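Local coordinates for protein separin (Saccharomyces cerevisiae, PDB 5U1T) that cleaves the cohesin subunit MCD1/SCC1 as a caspase-like cysteine protease at the onset of anaphase, releasing chromosomes for segregation, and is held inactive by securin before then, at residues Phe459-Met464 against Met503-Leu507; Ile490-Phe496 against Tyr508-Ile513. All coordinates share one frame; numbering follows the deposited sequence.

Interaction 1 (Phe459-Met464 against Met503-Leu507); sequences FNVYCM and MLSVL
A Met-aromatic contact between Phe-459 and Met-503 joins the turn after helix 448-458 to helix 501-509 within the helical region of separase. The methionine sets its terminal methyl over the centre of the phenylalanine ring: CE of Met-503 stands 3.8 Å from the ring centroid of Phe-459, a CH-pi contact only 6° off the ring normal, while SD lies farther above the same face. A bend at the last torsion of Met-503 (chi3 69°) folds CE onto the ring. Over the opposite face Leu-507 brings CD2 to 4.2 Å from the Phe-459 centroid, farther from the normal, and its CB also touches CZ of Phe-459 at 3.7 Å. The ring is therefore wedged between residues one helical turn apart. Its edge points at the helix backbone: O of Met-503, the same carbonyl that accepts the helical bond from N of Leu-507, lies at the ring edge, in its plane, 3.3 Å from CZ of Phe-459. Leu-504 adds CD2 at the rim, 4.1 Å from CE2 of Phe-459. Shortening Phe-459 to an alanine would remove the ring, and the methyl of Met-503 and CD2 of Leu-507 would probably be left facing a gap between loop and helix. Beyond the ring, the backbone carries an Asx turn: OD1 of Asn-460 accepts from N of Tyr-462, which lies above the carbonyl plane, and the 3-10 segment 461-464 follows. This turn sets Val-461 and Met-464 along the sulfur of Met-503, and Phe-472 and Val-473 of helix 470-485 pack on Met-464 as well. CA of Val-461 lies 3.7 Å from SD of Met-503, and the two methionine chains run alongside each other in opposite senses, SD of Met-464 being 4.0 Å from SD of Met-503.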
loop_
_atom_site.group_PDB
_atom_site.type_symbol
_atom_site.label_atom_id
_atom_site.label_comp_id
_atom_site.label_asym_id
_atom_site.label_seq_id
_atom_site.Cartn_x
_atom_site.Cartn_y
_atom_site.Cartn_z
ATOM N N PHE A 459 6.865 36.708 -14.680
ATOM C CA PHE A 459 7.451 35.551 -15.322
ATOM C C PHE A 459 8.340 36.071 -16.422
ATOM O O PHE A 459 7.951 36.163 -17.588
ATOM C CB PHE A 459 6.383 34.587 -15.832
ATOM C CG PHE A 459 6.893 33.214 -16.091
ATOM C CD1 PHE A 459 7.141 32.352 -15.044
ATOM C CD2 PHE A 459 7.132 32.784 -17.383
ATOM C CE1 PHE A 459 7.619 31.060 -15.274
ATOM C CE2 PHE A 459 7.607 31.497 -17.628
ATOM C CZ PHE A 459 7.853 30.639 -16.572
ATOM N N ASN A 460 9.548 36.430 -16.007
ATOM C CA ASN A 460 10.494 37.173 -16.838
ATOM C C ASN A 460 11.903 36.774 -16.458
ATOM O O ASN A 460 12.248 36.795 -15.281
ATOM C CB ASN A 460 10.278 38.697 -16.662
ATOM C CG ASN A 460 11.253 39.544 -17.475
ATOM O OD1 ASN A 460 12.335 39.901 -16.995
ATOM N ND2 ASN A 460 10.849 39.902 -18.696
ATOM N N VAL A 461 12.713 36.420 -17.452
ATOM C CA VAL A 461 14.049 35.894 -17.197
ATOM C C VAL A 461 15.003 36.804 -16.389
ATOM O O VAL A 461 15.861 36.275 -15.680
ATOM C CB VAL A 461 14.744 35.523 -18.518
ATOM C CG1 VAL A 461 15.151 36.739 -19.260
ATOM C CG2 VAL A 461 15.957 34.672 -18.254
ATOM N N TYR A 462 14.883 38.136 -16.450
ATOM C CA TYR A 462 15.834 38.965 -15.706
ATOM C C TYR A 462 15.516 38.868 -14.224
ATOM O O TYR A 462 16.307 39.275 -13.382
ATOM C CB TYR A 462 15.851 40.444 -16.185
ATOM C CG TYR A 462 16.421 40.570 -17.576
ATOM C CD1 TYR A 462 17.795 40.480 -17.795
ATOM C CD2 TYR A 462 15.593 40.719 -18.673
ATOM C CE1 TYR A 462 18.325 40.559 -19.070
ATOM C CE2 TYR A 462 16.099 40.781 -19.933
ATOM C CZ TYR A 462 17.466 40.715 -20.138
ATOM O OH TYR A 462 17.972 40.790 -21.421
ATOM N N CYS A 463 14.370 38.288 -13.903
ATOM C CA CYS A 463 14.065 37.968 -12.511
ATOM C C CYS A 463 14.981 36.876 -11.921
ATOM O O CYS A 463 15.073 36.754 -10.705
ATOM C CB CYS A 463 12.601 37.557 -12.374
ATOM S SG CYS A 463 11.445 38.949 -12.330
ATOM N N MET A 464 15.664 36.109 -12.770
ATOM C CA MET A 464 16.630 35.127 -12.291
ATOM C C MET A 464 17.851 35.754 -11.621
ATOM O O MET A 464 18.587 35.056 -10.921
ATOM C CB MET A 464 17.101 34.231 -13.431
ATOM C CG MET A 464 15.970 33.558 -14.207
ATOM S SD MET A 464 14.897 32.473 -13.232
ATOM C CE MET A 464 16.153 31.566 -12.384
ATOM N N MET A 503 12.781 28.187 -17.725
ATOM C CA MET A 503 11.592 28.662 -17.039
ATOM C C MET A 503 10.312 28.081 -17.628
ATOM O O MET A 503 9.393 27.723 -16.881
ATOM C CB MET A 503 11.515 30.189 -17.084
ATOM C CG MET A 503 12.519 30.872 -16.206
ATOM S SD MET A 503 12.495 32.663 -16.437
ATOM C CE MET A 503 10.898 33.118 -15.726
ATOM N N LEU A 504 10.239 28.019 -18.960
ATOM C CA LEU A 504 9.047 27.484 -19.614
ATOM C C LEU A 504 8.893 25.967 -19.323
ATOM O O LEU A 504 7.773 25.460 -19.143
ATOM C CB LEU A 504 9.090 27.753 -21.116
ATOM C CG LEU A 504 8.858 29.204 -21.558
ATOM C CD1 LEU A 504 9.184 29.370 -23.025
ATOM C CD2 LEU A 504 7.438 29.668 -21.291
ATOM N N SER A 505 10.019 25.265 -19.254
ATOM C CA SER A 505 10.033 23.827 -19.029
ATOM C C SER A 505 9.510 23.428 -17.633
ATOM O O SER A 505 8.629 22.584 -17.504
ATOM C CB SER A 505 11.446 23.291 -19.225
ATOM O OG SER A 505 11.431 21.877 -19.255
ATOM N N VAL A 506 10.049 24.056 -16.597
ATOM C CA VAL A 506 9.585 23.796 -15.252
ATOM C C VAL A 506 8.147 24.246 -15.081
ATOM O O VAL A 506 7.354 23.529 -14.487
ATOM C CB VAL A 506 10.483 24.472 -14.198
ATOM C CG1 VAL A 506 9.876 24.364 -12.826
ATOM C CG2 VAL A 506 11.863 23.839 -14.214
ATOM N N LEU A 507 7.781 25.405 -15.622
ATOM C CA LEU A 507 6.410 25.904 -15.434
ATOM C C LEU A 507 5.362 25.049 -16.154
ATOM O O LEU A 507 4.355 24.715 -15.559
ATOM C CB LEU A 507 6.265 27.361 -15.885
ATOM C CG LEU A 507 4.862 27.959 -15.677
ATOM C CD1 LEU A 507 4.714 28.638 -14.337
ATOM C CD2 LEU A 507 4.494 28.902 -16.800
#

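Interaction 2 (Ile490-Phe496 against Tyr508-Ile513); sequences ITKFIEF and YGNSSI
The irregular run Ile-490 to Phe-496 comes closest to the chain leaving helix 501-509 at Thr-491 and Ile-513, whose CA atoms are 5.7 Å apart. Ile-513 meets this backbone with both branches: CG2 lies 3.7 Å from O of Thr-491 and also touches N of Phe-493, whereas CD1 reaches forward to CG1 of Ile-490, again at 3.7 Å. Phe-485 of helix 470-485 packs against both isoleucines. Toward the helix, Tyr-508 carries the contact. Its hydroxyl donates to O of Ile-494, with OH and O 2.6 Å apart, and meets the C=O of Ile-494 at 118°, so the loop carbonyl is tied to the far end of the tyrosine ring. Phe-493, Phe-496 and Tyr-508 form an aromatic cluster joining the helix to the loop that precedes it. With CG anti to the backbone N (chi1 173°), the ring of Phe-493 lies across that of Tyr-508, its CD1 3.5 Å above the tyrosine plane and over the centre; the planes meet obliquely at 50°. Phe-496 approaches rim to rim instead, CE2 of Phe-496 lying 3.7 Å from CE2 of Tyr-508, and its ring also forms an edge-to-face pair with Phe-455. Just after Tyr-508, the backbone turns through a doubly used carbonyl: O of Tyr-508 accepts from N of Ser-511 and from OG of Ser-511, the latter along an in-plane lone pair of that carbonyl, at 2.9 Å. From helix 523-533, NH2 of Arg-533 donates to O of Ser-511 and O of Ile-513.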
loop_
_atom_site.group_PDB
_atom_site.type_symbol
_atom_site.label_atom_id
_atom_site.label_comp_id
_atom_site.label_asym_id
_atom_site.label_seq_id
_atom_site.Cartn_x
_atom_site.Cartn_y
_atom_site.Cartn_z
ATOM N N ILE A 490 -5.688 29.304 -17.858
ATOM C CA ILE A 490 -5.456 29.181 -19.293
ATOM C C ILE A 490 -5.390 27.701 -19.691
ATOM O O ILE A 490 -4.908 26.849 -18.929
ATOM C CB ILE A 490 -4.165 29.927 -19.730
ATOM C CG1 ILE A 490 -2.924 29.060 -19.528
ATOM C CG2 ILE A 490 -4.030 31.265 -18.987
ATOM C CD1 ILE A 490 -1.633 29.811 -19.686
ATOM N N THR A 491 -5.909 27.392 -20.876
ATOM C CA THR A 491 -6.062 25.998 -21.289
ATOM C C THR A 491 -5.293 25.697 -22.565
ATOM O O THR A 491 -5.297 24.561 -23.034
ATOM C CB THR A 491 -7.556 25.618 -21.498
ATOM O OG1 THR A 491 -8.166 26.517 -22.436
ATOM C CG2 THR A 491 -8.312 25.676 -20.175
ATOM N N LYS A 492 -4.661 26.720 -23.136
ATOM C CA LYS A 492 -3.767 26.555 -24.279
ATOM C C LYS A 492 -2.385 27.061 -23.878
ATOM O O LYS A 492 -2.261 27.943 -23.023
ATOM C CB LYS A 492 -4.277 27.316 -25.515
ATOM C CG LYS A 492 -5.798 27.272 -25.740
ATOM C CD LYS A 492 -6.326 25.839 -25.905
ATOM C CE LYS A 492 -7.790 25.697 -25.439
ATOM N NZ LYS A 492 -8.058 24.356 -24.786
ATOM N N PHE A 493 -1.351 26.497 -24.489
ATOM C CA PHE A 493 0.016 26.971 -24.312
ATOM C C PHE A 493 0.207 28.441 -24.729
ATOM O O PHE A 493 -0.031 28.803 -25.877
ATOM C CB PHE A 493 0.954 26.079 -25.111
ATOM C CG PHE A 493 2.357 26.553 -25.144
ATOM C CD1 PHE A 493 3.201 26.327 -24.062
ATOM C CD2 PHE A 493 2.852 27.210 -26.257
ATOM C CE1 PHE A 493 4.522 26.766 -24.093
ATOM C CE2 PHE A 493 4.161 27.644 -26.298
ATOM C CZ PHE A 493 4.996 27.433 -25.227
ATOM N N ILE A 494 0.610 29.279 -23.773
ATOM C CA ILE A 494 1.081 30.637 -24.027
ATOM C C ILE A 494 2.594 30.624 -23.954
ATOM O O ILE A 494 3.145 30.305 -22.904
ATOM C CB ILE A 494 0.569 31.659 -22.966
ATOM C CG1 ILE A 494 -0.957 31.756 -22.928
ATOM C CG2 ILE A 494 1.224 33.009 -23.168
ATOM C CD1 ILE A 494 -1.570 31.767 -24.278
ATOM N N GLU A 495 3.295 30.962 -25.025
ATOM C CA GLU A 495 4.750 31.067 -24.874
ATOM C C GLU A 495 5.154 32.389 -24.246
ATOM O O GLU A 495 5.288 33.397 -24.935
ATOM C CB GLU A 495 5.460 30.927 -26.196
ATOM C CG GLU A 495 6.930 31.031 -26.002
ATOM C CD GLU A 495 7.665 30.885 -27.293
ATOM O OE1 GLU A 495 8.876 30.578 -27.263
ATOM O OE2 GLU A 495 7.041 31.075 -28.354
ATOM N N PHE A 496 5.341 32.396 -22.939
ATOM C CA PHE A 496 5.485 33.662 -22.249
ATOM C C PHE A 496 6.658 34.467 -22.755
ATOM O O PHE A 496 7.736 33.927 -23.000
ATOM C CB PHE A 496 5.589 33.427 -20.760
ATOM C CG PHE A 496 4.323 32.882 -20.174
ATOM C CD1 PHE A 496 3.236 33.715 -19.965
ATOM C CD2 PHE A 496 4.201 31.523 -19.869
ATOM C CE1 PHE A 496 2.074 33.221 -19.431
ATOM C CE2 PHE A 496 3.034 31.025 -19.344
ATOM C CZ PHE A 496 1.971 31.873 -19.119
ATOM N N TYR A 508 5.573 24.701 -17.417
ATOM C CA TYR A 508 4.559 23.927 -18.117
ATOM C C TYR A 508 4.671 22.435 -17.795
ATOM O O TYR A 508 3.699 21.692 -17.925
ATOM C CB TYR A 508 4.636 24.160 -19.627
ATOM C CG TYR A 508 3.900 25.410 -20.065
ATOM C CD1 TYR A 508 2.515 25.412 -20.189
ATOM C CD2 TYR A 508 4.584 26.600 -20.338
ATOM C CE1 TYR A 508 1.822 26.557 -20.575
ATOM C CE2 TYR A 508 3.892 27.749 -20.734
ATOM C CZ TYR A 508 2.507 27.717 -20.851
ATOM O OH TYR A 508 1.794 28.843 -21.235
ATOM N N GLY A 509 5.852 22.009 -17.365
ATOM C CA GLY A 509 6.031 20.676 -16.839
ATOM C C GLY A 509 5.039 20.401 -15.719
ATOM O O GLY A 509 4.467 19.319 -15.652
ATOM N N ASN A 510 4.827 21.395 -14.856
ATOM C CA ASN A 510 3.891 21.281 -13.742
ATOM C C ASN A 510 2.439 21.471 -14.143
ATOM O O ASN A 510 1.547 21.257 -13.335
ATOM C CB ASN A 510 4.230 22.292 -12.651
ATOM C CG ASN A 510 5.309 21.796 -11.713
ATOM O OD1 ASN A 510 6.500 22.060 -11.902
ATOM N ND2 ASN A 510 4.898 21.058 -10.692
ATOM N N SER A 511 2.199 21.872 -15.385
ATOM C CA SER A 511 0.838 22.140 -15.825
ATOM C C SER A 511 0.182 20.900 -16.430
ATOM O O SER A 511 0.845 19.916 -16.757
ATOM C CB SER A 511 0.804 23.291 -16.845
ATOM O OG SER A 511 1.084 22.836 -18.161
ATOM N N SER A 512 -1.135 20.968 -16.589
ATOM C CA SER A 512 -1.889 19.887 -17.211
ATOM C C SER A 512 -2.342 20.287 -18.607
ATOM O O SER A 512 -3.180 19.614 -19.199
ATOM C CB SER A 512 -3.107 19.516 -16.366
ATOM O OG SER A 512 -4.081 20.557 -16.407
ATOM N N ILE A 513 -1.802 21.387 -19.118
ATOM C CA ILE A 513 -2.156 21.870 -20.444
ATOM C C ILE A 513 -1.712 20.854 -21.480
ATOM O O ILE A 513 -0.618 20.321 -21.393
ATOM C CB ILE A 513 -1.528 23.249 -20.729
ATOM C CG1 ILE A 513 -2.013 24.258 -19.676
ATOM C CG2 ILE A 513 -1.854 23.698 -22.144
ATOM C CD1 ILE A 513 -1.437 25.654 -19.821
#

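In the fold
Interactions 1 and 2 interlock along the chain: 459-464 comes first, then 490-496, 503-507 and 508-513, so the two contacts cross rather than follow one another. Their centres are 13 Å apart, and helix 501-509 serves both, holding one loop near its middle and the other around its end. Phe-496 connects them directly, with its CE2 3.6 Å from CD2 of Leu-507 and its CB packed against CD2 of Phe-459. Helix 470-485, which separates the two loops in sequence, packs on both sites. Together they pin successive interhelical loops to one short helix and the chain just after it in the helical region, away from the catalytic cysteine inferred by similarity, Cys-1497.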